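Local coordinates for heme oxygenase (mycobilin-producing) (PDB 3HX9), which binds two hemes in its active site and probably degrades heme oxidatively to mycobilins with release of iron, using oxygen and an electron donor, at residues Ser33-Leu42 / Phe52-Ala62. Sequence-based numbering, arbitrary orientation.
Sequences SPGFLGFQLL and FVVTHWESDEA. With HEM (protoporphyrin IX containing Fe), chain E.
Phe36 and Trp57 meet as an edge-to-face pair, tilted well short of perpendicular, on the heme-facing side of a beta hairpin, within the dimeric alpha+beta barrel fold of the antibiotic biosynthesis monooxygenase family. Strands 36-42 and 52-57 run antiparallel, at 167°. Phe36 turns CG anti to its own N (chi1 179°), which brings the edge atom CD1 3.5 Å from Trp57 CZ2, over the indole face, with the planes at 53°. The indole is held from its rim as well: Trp57 NE1 gives a hydrogen bond of 2.9 Å to Thr55 OG1, close to the ring plane. Thr55 OG1 is also hydrogen-bonded to Lys5 O on the neighbouring strand 3-9, so two partners fix the hydroxyl. Trp57 also meets the ring of Trp66, the predicted transition-state stabiliser.

Farther along this face, the heme packs on the hairpin. Its vinyl carbon CAB sits over the centre of the Phe39 ring, while Thr55 CG2 approaches vinyl CBB at 3.3 Å. Beside them, Val53 splits its methyls: CG1 touches Phe39 CD1 at 3.8 Å and CG2 meets Leu41 CD1.

The other face carries Leu42, whose CD1 lies 3.6 Å from Val54 CG2. Gln40 and His56 also point there, and Gln40 NE2 hydrogen-bonds to Asp97 OD1 of the second subunit, whose strand pairs with residues 39-42 and carries the sheet across the dimer interface. Gly38 O takes two N-H groups from one residue: a backbone bond from His56 N and a weak one from His56 ND1, in the imidazole plane. Beyond the strands, Ser59 OG caps the following helix by accepting from Ala62 N at 2.9 Å.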
loop_
_atom_site.group_PDB
_atom_site.type_symbol
_atom_site.label_atom_id
_atom_site.label_comp_id
_atom_site.label_asym_id
_atom_site.label_seq_id
_atom_site.Cartn_x
_atom_site.Cartn_y
_atom_site.Cartn_z
ATOM N N SER A 33 7.474 -13.756 12.672
ATOM C CA SER A 33 8.432 -14.244 11.682
ATOM C C SER A 33 9.546 -13.213 11.630
ATOM O O SER A 33 9.240 -12.021 11.780
ATOM C CB SER A 33 7.818 -14.272 10.279
ATOM O OG SER A 33 6.781 -15.193 10.206
ATOM N N PRO A 34 10.822 -13.642 11.437
ATOM C CA PRO A 34 11.895 -12.675 11.598
ATOM C C PRO A 34 11.843 -11.542 10.532
ATOM O O PRO A 34 11.694 -11.810 9.345
ATOM C CB PRO A 34 13.161 -13.505 11.493
ATOM C CG PRO A 34 12.741 -14.951 11.623
ATOM C CD PRO A 34 11.308 -15.009 11.176
ATOM N N GLY A 35 11.973 -10.307 10.988
ATOM C CA GLY A 35 11.941 -9.173 10.102
ATOM C C GLY A 35 10.510 -8.731 9.742
ATOM O O GLY A 35 10.335 -7.754 8.990
ATOM N N PHE A 36 9.497 -9.403 10.277
ATOM C CA PHE A 36 8.111 -9.129 9.797
ATOM C C PHE A 36 7.561 -8.012 10.577
ATOM O O PHE A 36 7.630 -8.053 11.829
ATOM C CB PHE A 36 7.225 -10.350 10.018
ATOM C CG PHE A 36 5.803 -10.159 9.587
ATOM C CD1 PHE A 36 5.500 -9.773 8.270
ATOM C CD2 PHE A 36 4.780 -10.371 10.462
ATOM C CE1 PHE A 36 4.141 -9.588 7.893
ATOM C CE2 PHE A 36 3.390 -10.265 10.086
ATOM C CZ PHE A 36 3.081 -9.836 8.782
ATOM N N LEU A 37 6.997 -6.994 9.905
ATOM C CA LEU A 37 6.437 -5.821 10.624
ATOM C C LEU A 37 4.915 -5.648 10.544
ATOM O O LEU A 37 4.360 -4.646 11.026
ATOM C CB LEU A 37 7.106 -4.501 10.135
ATOM C CG LEU A 37 8.635 -4.520 10.174
ATOM C CD1 LEU A 37 9.188 -3.473 9.253
ATOM C CD2 LEU A 37 8.955 -4.227 11.630
ATOM N N GLY A 38 4.207 -6.613 9.959
ATOM C CA GLY A 38 2.758 -6.575 10.019
ATOM C C GLY A 38 2.215 -6.627 8.567
ATOM O O GLY A 38 2.991 -6.557 7.591
ATOM N N PHE A 39 0.900 -6.649 8.491
ATOM C CA PHE A 39 0.219 -6.603 7.186
ATOM C C PHE A 39 -1.160 -6.064 7.282
ATOM O O PHE A 39 -1.779 -6.036 8.346
ATOM C CB PHE A 39 0.275 -7.957 6.456
ATOM C CG PHE A 39 -0.854 -8.884 6.717
ATOM C CD1 PHE A 39 -1.920 -9.021 5.765
ATOM C CD2 PHE A 39 -0.877 -9.662 7.879
ATOM C CE1 PHE A 39 -2.930 -9.898 5.982
ATOM C CE2 PHE A 39 -1.901 -10.598 8.075
ATOM C CZ PHE A 39 -2.924 -10.694 7.137
ATOM N N GLN A 40 -1.651 -5.636 6.115
ATOM C CA GLN A 40 -3.031 -5.247 6.050
ATOM C C GLN A 40 -3.654 -5.981 4.919
ATOM O O GLN A 40 -3.002 -6.180 3.875
ATOM C CB GLN A 40 -3.205 -3.739 5.736
ATOM C CG GLN A 40 -2.626 -2.830 6.864
ATOM C CD GLN A 40 -1.115 -2.717 6.814
ATOM O OE1 GLN A 40 -0.529 -2.507 5.715
ATOM N NE2 GLN A 40 -0.444 -2.822 7.989
ATOM N N LEU A 41 -4.930 -6.272 5.071
ATOM C CA LEU A 41 -5.748 -6.725 3.883
ATOM C C LEU A 41 -6.601 -5.509 3.478
ATOM O O LEU A 41 -7.343 -4.966 4.285
ATOM C CB LEU A 41 -6.671 -7.898 4.244
ATOM C CG LEU A 41 -7.620 -8.367 3.122
ATOM C CD1 LEU A 41 -6.755 -9.012 2.008
ATOM C CD2 LEU A 41 -8.535 -9.435 3.674
ATOM N N LEU A 42 -6.450 -5.096 2.224
ATOM C CA LEU A 42 -7.169 -3.957 1.670
ATOM C C LEU A 42 -8.222 -4.456 0.668
ATOM O O LEU A 42 -7.922 -5.077 -0.381
ATOM C CB LEU A 42 -6.167 -3.040 0.947
ATOM C CG LEU A 42 -4.991 -2.582 1.873
ATOM C CD1 LEU A 42 -4.261 -1.440 1.085
ATOM C CD2 LEU A 42 -5.580 -1.954 3.183
ATOM N N PHE A 52 -5.520 -6.012 -2.032
ATOM C CA PHE A 52 -4.053 -5.864 -1.820
ATOM C C PHE A 52 -3.731 -6.391 -0.453
ATOM O O PHE A 52 -4.329 -5.937 0.522
ATOM C CB PHE A 52 -3.606 -4.379 -1.843
ATOM C CG PHE A 52 -3.344 -3.804 -3.207
ATOM C CD1 PHE A 52 -3.776 -4.471 -4.365
ATOM C CD2 PHE A 52 -2.673 -2.599 -3.346
ATOM C CE1 PHE A 52 -3.521 -3.928 -5.616
ATOM C CE2 PHE A 52 -2.415 -2.032 -4.597
ATOM C CZ PHE A 52 -2.903 -2.721 -5.743
ATOM N N VAL A 53 -2.806 -7.347 -0.387
ATOM C CA VAL A 53 -2.345 -7.908 0.846
ATOM C C VAL A 53 -0.988 -7.232 1.049
ATOM O O VAL A 53 -0.030 -7.579 0.388
ATOM C CB VAL A 53 -2.195 -9.422 0.740
ATOM C CG1 VAL A 53 -1.683 -10.025 2.068
ATOM C CG2 VAL A 53 -3.641 -9.995 0.443
ATOM N N VAL A 54 -0.981 -6.207 1.873
ATOM C CA VAL A 54 0.174 -5.277 1.998
ATOM C C VAL A 54 1.023 -5.741 3.167
ATOM O O VAL A 54 0.618 -5.579 4.335
ATOM C CB VAL A 54 -0.298 -3.846 2.220
ATOM C CG1 VAL A 54 0.926 -2.876 2.335
ATOM C CG2 VAL A 54 -1.227 -3.422 1.111
ATOM N N THR A 55 2.182 -6.313 2.862
ATOM C CA THR A 55 2.999 -6.844 3.971
ATOM C C THR A 55 4.249 -5.986 4.099
ATOM O O THR A 55 4.766 -5.423 3.120
ATOM C CB THR A 55 3.421 -8.306 3.773
ATOM O OG1 THR A 55 4.446 -8.409 2.736
ATOM C CG2 THR A 55 2.223 -9.149 3.397
ATOM N N HIS A 56 4.727 -5.869 5.352
ATOM C CA HIS A 56 5.865 -4.956 5.655
ATOM C C HIS A 56 6.993 -5.752 6.304
ATOM O O HIS A 56 6.738 -6.602 7.174
ATOM C CB HIS A 56 5.341 -3.968 6.714
ATOM C CG HIS A 56 4.251 -3.091 6.171
ATOM N ND1 HIS A 56 2.911 -3.399 6.236
ATOM C CD2 HIS A 56 4.347 -1.921 5.490
ATOM C CE1 HIS A 56 2.214 -2.425 5.657
ATOM N NE2 HIS A 56 3.066 -1.501 5.231
ATOM N N TRP A 57 8.212 -5.516 5.832
ATOM C CA TRP A 57 9.373 -6.266 6.318
ATOM C C TRP A 57 10.512 -5.307 6.571
ATOM O O TRP A 57 10.647 -4.290 5.927
ATOM C CB TRP A 57 9.812 -7.307 5.323
ATOM C CG TRP A 57 8.718 -8.279 4.976
ATOM C CD1 TRP A 57 7.661 -8.079 4.097
ATOM C CD2 TRP A 57 8.509 -9.554 5.586
ATOM N NE1 TRP A 57 6.818 -9.160 4.159
ATOM C CE2 TRP A 57 7.337 -10.113 5.007
ATOM C CE3 TRP A 57 9.231 -10.306 6.515
ATOM C CZ2 TRP A 57 6.830 -11.384 5.410
ATOM C CZ3 TRP A 57 8.751 -11.558 6.927
ATOM C CH2 TRP A 57 7.564 -12.103 6.338
ATOM N N GLU A 58 11.378 -5.681 7.492
ATOM C CA GLU A 58 12.626 -4.926 7.671
ATOM C C GLU A 58 13.556 -4.906 6.473
ATOM O O GLU A 58 14.254 -3.905 6.260
ATOM C CB GLU A 58 13.396 -5.540 8.851
ATOM C CG GLU A 58 12.534 -5.651 10.102
ATOM C CD GLU A 58 13.352 -5.729 11.379
ATOM O OE1 GLU A 58 14.403 -6.453 11.382
ATOM O OE2 GLU A 58 12.914 -5.049 12.357
ATOM N N SER A 59 13.613 -5.992 5.681
ATOM C CA SER A 59 14.467 -6.067 4.525
ATOM C C SER A 59 13.890 -7.016 3.501
ATOM O O SER A 59 13.051 -7.865 3.852
ATOM C CB SER A 59 15.840 -6.625 4.933
ATOM O OG SER A 59 15.748 -7.988 5.365
ATOM N N ASP A 60 14.368 -6.895 2.284
ATOM C CA ASP A 60 14.005 -7.884 1.279
ATOM C C ASP A 60 14.530 -9.256 1.725
ATOM O O ASP A 60 13.849 -10.261 1.516
ATOM C CB ASP A 60 14.622 -7.532 -0.038
ATOM C CG ASP A 60 14.370 -8.590 -1.094
ATOM O OD1 ASP A 60 13.187 -8.896 -1.399
ATOM O OD2 ASP A 60 15.386 -9.185 -1.609
ATOM N N GLU A 61 15.703 -9.312 2.372
ATOM C CA GLU A 61 16.206 -10.677 2.723
ATOM C C GLU A 61 15.263 -11.372 3.705
ATOM O O GLU A 61 15.080 -12.621 3.633
ATOM C CB GLU A 61 17.641 -10.636 3.294
ATOM C CG GLU A 61 18.703 -10.704 2.218
ATOM C CD GLU A 61 20.060 -10.103 2.662
ATOM O OE1 GLU A 61 20.583 -10.557 3.718
ATOM O OE2 GLU A 61 20.597 -9.185 1.951
ATOM N N ALA A 62 14.659 -10.580 4.602
ATOM C CA ALA A 62 13.768 -11.129 5.566
ATOM C C ALA A 62 12.548 -11.685 4.858
ATOM O O ALA A 62 12.110 -12.817 5.129
ATOM C CB ALA A 62 13.330 -10.054 6.637
HETATM C CHA HEM E . -3.192 -17.190 -1.234
HETATM C CHB HEM E . -2.914 -15.630 3.366
HETATM C CHC HEM E . 0.986 -12.968 2.171
HETATM C CHD HEM E . 1.159 -15.243 -2.111
HETATM C C1A HEM E . -3.466 -16.925 0.092
HETATM C C2A HEM E . -4.666 -17.367 0.763
HETATM C C3A HEM E . -4.582 -16.958 2.029
HETATM C C4A HEM E . -3.379 -16.219 2.190
HETATM C CMA HEM E . -5.610 -17.125 3.154
HETATM C CAA HEM E . -5.804 -18.184 0.086
HETATM C CBA HEM E . -6.771 -17.208 -0.604
HETATM C CGA HEM E . -7.982 -17.842 -1.272
HETATM O O1A HEM E . -8.096 -17.698 -2.473
HETATM O O2A HEM E . -8.816 -18.476 -0.616
HETATM C C1B HEM E . -1.846 -14.772 3.403
HETATM C C2B HEM E . -1.476 -13.997 4.575
HETATM C C3B HEM E . -0.395 -13.244 4.242
HETATM C C4B HEM E . -0.065 -13.511 2.848
HETATM C CMB HEM E . -2.158 -14.031 5.952
HETATM C CAB HEM E . 0.266 -12.246 5.189
HETATM C CBB HEM E . 1.548 -11.905 5.120
HETATM C C1C HEM E . 1.374 -13.371 0.919
HETATM C C2C HEM E . 2.470 -12.807 0.171
HETATM C C3C HEM E . 2.437 -13.449 -1.009
HETATM C C4C HEM E . 1.397 -14.413 -1.033
HETATM C CMC HEM E . 3.365 -11.610 0.554
HETATM C CAC HEM E . 3.386 -13.218 -2.174
HETATM C CBC HEM E . 4.682 -13.430 -1.925
HETATM C C1D HEM E . 0.008 -15.962 -2.285
HETATM C C2D HEM E . -0.322 -16.629 -3.507
HETATM C C3D HEM E . -1.688 -17.237 -3.243
HETATM C C4D HEM E . -2.045 -16.847 -1.888
HETATM C CMD HEM E . 0.586 -16.681 -4.771
HETATM C CAD HEM E . -2.520 -18.058 -4.237
HETATM C CBD HEM E . -3.365 -17.009 -4.985
HETATM C CGD HEM E . -4.069 -17.698 -6.164
HETATM O O1D HEM E . -4.206 -18.924 -6.146
HETATM O O2D HEM E . -4.417 -17.085 -7.197
HETATM N NA HEM E . -2.678 -16.198 0.996
HETATM N NB HEM E . -0.975 -14.470 2.398
HETATM N NC HEM E . 0.744 -14.375 0.181
HETATM N ND HEM E . -1.041 -16.064 -1.390
HETATM FE FE HEM E . -1.179 -15.047 0.404
HETATM O O HOH W 1 12.093 -14.010 7.709
#